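Local coordinates for putative lipoprotein (Clostridium difficile, PDB 4EXR) that is of unknown function but carries two PepSY (YPEB-type) domains and is probably a lipoprotein anchored to the cell membrane, at residues T35-I40 / Y64-V69; E121-E126 / Y145-D150. All blocks are in the same frame, centred on the assembly; numbering follows the deposited sequence.

Contact 1: T35-I40 / Y64-V69; sequences TDAINI and YTVEGV
The methyl group of Ala37 lies over one face of the Tyr64 ring. Tyr64 CB leaves strand 61-69 toward the helix and comes within 4.0 Å of Ala37 CB. The next atom is nearer: Tyr64 CG is 3.8 Å from Ala37 CB. CG stands anti to the carbonyl carbon and beside the backbone N (chi1 -71°), which swings the ring alongside the helix. The second torsion, chi2 -71°, turns a face of the ring to the methyl. Of the two ring branches, CD2 is the closer, at 3.8 Å from Ala37 CB, while CD1 is 4.3 Å from the same methyl carbon. Contact then fades along the ring. CE2 is 4.4 Å from Ala37 CB, and the hydroxyl end runs on past the methyl. The result is a CH-pi contact: Ala37 CB is 4.1 Å from the ring centroid and 26° off the ring normal. The methyl therefore sits over the CG-CD2 side of the ring and not over its middle. The phenol OH takes no part across this interface. It is held by a hydrogen bond with the carbonyl O of Val32, just before the helix, which ties down the far end of the ring.

Val66, two residues further along the strand, meets the same alanine from another direction. Its CG2 is 4.0 Å from the backbone O of Ala37, a loose van der Waals contact.

Ala37 is a small buried residue at the point where helix 34-44 rests on the sheet. This helix-on-sheet packing is consistent with a PepSY domain, the first of two in the chain. Tyr34 and Phe41 of the same helix touch Tyr64 and Val66 respectively. Strand 61-69 runs between strands 49-58 and 73-80, hydrogen-bonded to both.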
loop_
_atom_site.group_PDB
_atom_site.type_symbol
_atom_site.label_atom_id
_atom_site.label_comp_id
_atom_site.label_asym_id
_atom_site.label_seq_id
_atom_site.Cartn_x
_atom_site.Cartn_y
_atom_site.Cartn_z
ATOM N N THR A 35 -15.871 15.299 -6.451
ATOM C CA THR A 35 -14.994 16.470 -6.475
ATOM C C THR A 35 -14.292 16.710 -5.142
ATOM O O THR A 35 -13.164 17.203 -5.111
ATOM C CB THR A 35 -15.757 17.747 -6.901
ATOM O OG1 THR A 35 -16.954 17.875 -6.126
ATOM C CG2 THR A 35 -16.139 17.668 -8.371
ATOM N N ASP A 36 -14.963 16.384 -4.037
ATOM C CA ASP A 36 -14.333 16.455 -2.716
ATOM C C ASP A 36 -13.217 15.426 -2.558
ATOM O O ASP A 36 -12.191 15.716 -1.945
ATOM C CB ASP A 36 -15.364 16.263 -1.593
ATOM C CG ASP A 36 -16.089 17.551 -1.234
ATOM O OD1 ASP A 36 -15.750 18.612 -1.801
ATOM O OD2 ASP A 36 -16.996 17.497 -0.369
ATOM N N ALA A 37 -13.414 14.229 -3.108
ATOM C CA ALA A 37 -12.366 13.204 -3.085
ATOM C C ALA A 37 -11.140 13.680 -3.884
ATOM O O ALA A 37 -9.999 13.542 -3.445
ATOM C CB ALA A 37 -12.894 11.900 -3.664
ATOM N N ILE A 38 -11.391 14.225 -5.066
ATOM C CA ILE A 38 -10.333 14.844 -5.873
ATOM C C ILE A 38 -9.594 15.930 -5.083
ATOM O O ILE A 38 -8.360 15.970 -5.075
ATOM C CB ILE A 38 -10.910 15.448 -7.170
ATOM C CG1 ILE A 38 -11.382 14.331 -8.113
ATOM C CG2 ILE A 38 -9.868 16.384 -7.864
ATOM C CD1 ILE A 38 -12.127 14.839 -9.349
ATOM N N ASN A 39 -10.346 16.795 -4.402
ATOM C CA ASN A 39 -9.734 17.887 -3.636
ATOM C C ASN A 39 -8.906 17.426 -2.440
ATOM O O ASN A 39 -7.869 18.013 -2.144
ATOM C CB ASN A 39 -10.790 18.918 -3.196
ATOM C CG ASN A 39 -11.378 19.690 -4.377
ATOM O OD1 ASN A 39 -10.762 19.791 -5.438
ATOM N ND2 ASN A 39 -12.581 20.216 -4.200
ATOM N N ILE A 40 -9.364 16.383 -1.753
ATOM C CA ILE A 40 -8.598 15.797 -0.655
ATOM C C ILE A 40 -7.254 15.288 -1.185
ATOM O O ILE A 40 -6.189 15.555 -0.614
ATOM C CB ILE A 40 -9.380 14.644 0.023
ATOM C CG1 ILE A 40 -10.557 15.197 0.836
ATOM C CG2 ILE A 40 -8.475 13.835 0.940
ATOM C CD1 ILE A 40 -11.572 14.142 1.193
ATOM N N TYR A 64 -14.173 5.807 -2.660
ATOM C CA TYR A 64 -13.458 6.424 -3.768
ATOM C C TYR A 64 -12.016 5.986 -3.712
ATOM O O TYR A 64 -11.399 6.013 -2.644
ATOM C CB TYR A 64 -13.462 7.950 -3.640
ATOM C CG TYR A 64 -14.794 8.620 -3.885
ATOM C CD1 TYR A 64 -15.340 8.694 -5.170
ATOM C CD2 TYR A 64 -15.486 9.224 -2.837
ATOM C CE1 TYR A 64 -16.566 9.325 -5.388
ATOM C CE2 TYR A 64 -16.699 9.858 -3.046
ATOM C CZ TYR A 64 -17.235 9.907 -4.311
ATOM O OH TYR A 64 -18.444 10.546 -4.493
ATOM N N THR A 65 -11.468 5.590 -4.859
ATOM C CA THR A 65 -10.028 5.365 -4.948
ATOM C C THR A 65 -9.506 6.414 -5.910
ATOM O O THR A 65 -10.012 6.524 -7.019
ATOM C CB THR A 65 -9.705 3.943 -5.459
ATOM O OG1 THR A 65 -10.282 2.984 -4.564
ATOM C CG2 THR A 65 -8.173 3.701 -5.558
ATOM N N VAL A 66 -8.536 7.212 -5.459
ATOM C CA VAL A 66 -7.948 8.262 -6.280
ATOM C C VAL A 66 -6.472 7.925 -6.422
ATOM O O VAL A 66 -5.784 7.709 -5.423
ATOM C CB VAL A 66 -8.061 9.648 -5.616
ATOM C CG1 VAL A 66 -7.665 10.749 -6.618
ATOM C CG2 VAL A 66 -9.476 9.886 -5.081
ATOM N N GLU A 67 -5.990 7.864 -7.660
ATOM C CA GLU A 67 -4.585 7.533 -7.895
ATOM C C GLU A 67 -3.949 8.615 -8.732
ATOM O O GLU A 67 -4.566 9.134 -9.653
ATOM C CB GLU A 67 -4.462 6.181 -8.587
ATOM C CG GLU A 67 -5.135 5.056 -7.770
ATOM C CD GLU A 67 -5.226 3.725 -8.507
ATOM O OE1 GLU A 67 -4.217 2.986 -8.554
ATOM O OE2 GLU A 67 -6.323 3.415 -9.023
ATOM N N GLY A 68 -2.713 8.965 -8.395
ATOM C CA GLY A 68 -2.018 9.993 -9.142
ATOM C C GLY A 68 -0.528 9.750 -9.108
ATOM O O GLY A 68 -0.057 8.836 -8.430
ATOM N N VAL A 69 0.207 10.578 -9.832
ATOM C CA VAL A 69 1.652 10.440 -9.923
ATOM C C VAL A 69 2.307 11.811 -9.966
ATOM O O VAL A 69 1.691 12.802 -10.392
ATOM C CB VAL A 69 2.079 9.672 -11.209
ATOM C CG1 VAL A 69 1.489 8.256 -11.234
ATOM C CG2 VAL A 69 1.683 10.452 -12.478
#

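Contact 2: E121-E126 / Y145-D150; sequences EIALKE and YKIRID
Ala123 sets its methyl against the branch point of Ile147. Both residues direct their CB across the interface, so the two beta carbons approach almost directly, with Ala123 CB 3.7 Å from Ile147 CB. The two arms of the isoleucine spread on from there. Both stay in touch, and the farther, CG2, is 3.9 Å from Ala123 CB. The tip of the longer arm bends aside at chi2 -60°, and Ile147 CD1 lies 5.1 Å from Ala123 CB. The methyl thus rests on the base of the side chain.

Ile149 works the other way, by its tip. Its longer arm is extended (chi2 167°), which carries CD1 out to the helix. There Ile149 CD1 is 3.8 Å from the methyl carbon of Ala123, and it also packs against the carbonyl O of that residue. Leu124 closes in on the same tip, with its CD2 3.9 Å from Ile149 CD1. The leucine and isoleucine side chains cross obliquely, touching through these terminal methyls. Ile149 CD1 therefore touches two successive helix residues. No hydrogen bond joins the segments; the side chains that meet are all apolar.

Ile158 of the next strand touches both Ala123 and Ile149, and Trp134 of strand 130-139 packs on Ile147. The axes of the two segments pass 9.1 Å apart at an angle of 49°. This is helix-on-sheet packing: helix 116-126 lies against the antiparallel strands that follow it, as in a PepSY domain.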
loop_
_atom_site.group_PDB
_atom_site.type_symbol
_atom_site.label_atom_id
_atom_site.label_comp_id
_atom_site.label_asym_id
_atom_site.label_seq_id
_atom_site.Cartn_x
_atom_site.Cartn_y
_atom_site.Cartn_z
ATOM N N GLU A 121 -26.525 7.522 -16.109
ATOM C CA GLU A 121 -27.811 7.585 -16.822
ATOM C C GLU A 121 -27.652 7.327 -18.319
ATOM O O GLU A 121 -28.447 6.611 -18.917
ATOM C CB GLU A 121 -28.495 8.931 -16.586
ATOM C CG GLU A 121 -29.021 9.113 -15.171
ATOM C CD GLU A 121 -29.411 10.548 -14.874
ATOM O OE1 GLU A 121 -29.239 11.420 -15.759
ATOM O OE2 GLU A 121 -29.882 10.801 -13.745
ATOM N N ILE A 122 -26.621 7.906 -18.923
ATOM C CA ILE A 122 -26.327 7.654 -20.329
ATOM C C ILE A 122 -26.009 6.175 -20.580
ATOM O O ILE A 122 -26.505 5.567 -21.535
ATOM C CB ILE A 122 -25.157 8.541 -20.827
ATOM C CG1 ILE A 122 -25.633 9.988 -20.980
ATOM C CG2 ILE A 122 -24.604 8.015 -22.150
ATOM C CD1 ILE A 122 -24.522 10.994 -21.212
ATOM N N ALA A 123 -25.189 5.594 -19.711
ATOM C CA ALA A 123 -24.809 4.188 -19.847
ATOM C C ALA A 123 -26.011 3.257 -19.691
ATOM O O ALA A 123 -26.128 2.243 -20.385
ATOM C CB ALA A 123 -23.724 3.831 -18.834
ATOM N N LEU A 124 -26.899 3.601 -18.771
ATOM C CA LEU A 124 -28.070 2.768 -18.509
ATOM C C LEU A 124 -29.075 2.769 -19.663
ATOM O O LEU A 124 -29.835 1.816 -19.823
ATOM C CB LEU A 124 -28.743 3.187 -17.211
ATOM C CG LEU A 124 -28.078 2.618 -15.965
ATOM C CD1 LEU A 124 -28.617 3.304 -14.729
ATOM C CD2 LEU A 124 -28.292 1.110 -15.887
ATOM N N LYS A 125 -29.076 3.838 -20.458
ATOM C CA LYS A 125 -29.934 3.915 -21.635
ATOM C C LYS A 125 -29.349 3.107 -22.781
ATOM O O LYS A 125 -30.048 2.761 -23.732
ATOM C CB LYS A 125 -30.136 5.370 -22.070
ATOM C CG LYS A 125 -30.803 6.241 -21.021
ATOM C CD LYS A 125 -31.872 7.125 -21.633
ATOM C CE LYS A 125 -31.302 8.101 -22.635
ATOM N NZ LYS A 125 -32.398 8.862 -23.302
ATOM N N GLU A 126 -28.056 2.819 -22.695
ATOM C CA GLU A 126 -27.386 1.998 -23.697
ATOM C C GLU A 126 -27.511 0.520 -23.333
ATOM O O GLU A 126 -27.542 -0.356 -24.204
ATOM C CB GLU A 126 -25.907 2.382 -23.798
ATOM C CG GLU A 126 -25.165 1.680 -24.915
ATOM C CD GLU A 126 -25.640 2.119 -26.293
ATOM O OE1 GLU A 126 -26.159 3.255 -26.414
ATOM O OE2 GLU A 126 -25.496 1.327 -27.253
ATOM N N TYR A 145 -15.812 8.208 -18.698
ATOM C CA TYR A 145 -16.338 7.411 -17.605
ATOM C C TYR A 145 -16.452 5.983 -18.113
ATOM O O TYR A 145 -16.853 5.749 -19.251
ATOM C CB TYR A 145 -17.728 7.895 -17.190
ATOM C CG TYR A 145 -17.746 9.107 -16.278
ATOM C CD1 TYR A 145 -17.571 8.970 -14.904
ATOM C CD2 TYR A 145 -17.980 10.380 -16.789
ATOM C CE1 TYR A 145 -17.601 10.073 -14.066
ATOM C CE2 TYR A 145 -18.028 11.492 -15.954
ATOM C CZ TYR A 145 -17.838 11.326 -14.599
ATOM O OH TYR A 145 -17.868 12.427 -13.775
ATOM N N LYS A 146 -16.084 5.024 -17.276
ATOM C CA LYS A 146 -16.292 3.623 -17.594
ATOM C C LYS A 146 -17.293 3.113 -16.564
ATOM O O LYS A 146 -16.982 3.048 -15.377
ATOM C CB LYS A 146 -14.982 2.865 -17.467
ATOM C CG LYS A 146 -15.070 1.370 -17.761
ATOM C CD LYS A 146 -13.726 0.738 -17.439
ATOM C CE LYS A 146 -13.627 -0.691 -17.916
ATOM N NZ LYS A 146 -12.257 -1.233 -17.668
ATOM N N ILE A 147 -18.501 2.794 -17.016
ATOM C CA ILE A 147 -19.576 2.376 -16.118
ATOM C C ILE A 147 -19.743 0.863 -16.168
ATOM O O ILE A 147 -19.937 0.286 -17.240
ATOM C CB ILE A 147 -20.923 3.054 -16.490
ATOM C CG1 ILE A 147 -20.736 4.571 -16.681
ATOM C CG2 ILE A 147 -22.007 2.713 -15.458
ATOM C CD1 ILE A 147 -20.213 5.299 -15.463
ATOM N N ARG A 148 -19.660 0.220 -15.008
ATOM C CA ARG A 148 -19.839 -1.223 -14.928
ATOM C C ARG A 148 -21.303 -1.543 -14.592
ATOM O O ARG A 148 -21.820 -1.094 -13.572
ATOM C CB ARG A 148 -18.901 -1.823 -13.876
ATOM C CG ARG A 148 -19.271 -3.235 -13.444
ATOM C CD ARG A 148 -19.091 -4.225 -14.579
ATOM N NE ARG A 148 -17.696 -4.299 -15.007
ATOM C CZ ARG A 148 -16.908 -5.356 -14.833
ATOM N NH1 ARG A 148 -17.376 -6.454 -14.246
ATOM N NH2 ARG A 148 -15.651 -5.318 -15.262
ATOM N N ILE A 149 -21.964 -2.294 -15.469
ATOM C CA ILE A 149 -23.389 -2.603 -15.329
ATOM C C ILE A 149 -23.598 -4.108 -15.428
ATOM O O ILE A 149 -23.163 -4.728 -16.396
ATOM C CB ILE A 149 -24.244 -1.884 -16.422
ATOM C CG1 ILE A 149 -24.185 -0.366 -16.241
ATOM C CG2 ILE A 149 -25.714 -2.368 -16.406
ATOM C CD1 ILE A 149 -24.717 0.428 -17.416
ATOM N N ASP A 150 -24.253 -4.687 -14.422
ATOM C CA ASP A 150 -24.588 -6.110 -14.413
ATOM C C ASP A 150 -26.042 -6.314 -14.830
ATOM O O ASP A 150 -26.927 -5.614 -14.347
ATOM C CB ASP A 150 -24.390 -6.724 -13.019
ATOM C CG ASP A 150 -22.934 -6.758 -12.588
ATOM O OD1 ASP A 150 -22.057 -6.392 -13.400
ATOM O OD2 ASP A 150 -22.669 -7.168 -11.436
#

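Contact 1 comes first along the chain and closes before contact 2 opens. Their centres are 22 Å apart, on opposite sides of the centre of the chain, and they do not touch. Each lies within its own PepSY domain and joins a helix to the second of the four strands that follow it. The two sets of strands meet at 49-58 and 130-139, so both contacts reach one antiparallel eight-stranded sheet. The sodium ion is bound near this junction, by Val51, Asp52 and Asp137. The chain therefore uses the same helix-on-sheet plan twice, consistent with two PepSY domains fused through a shared sheet.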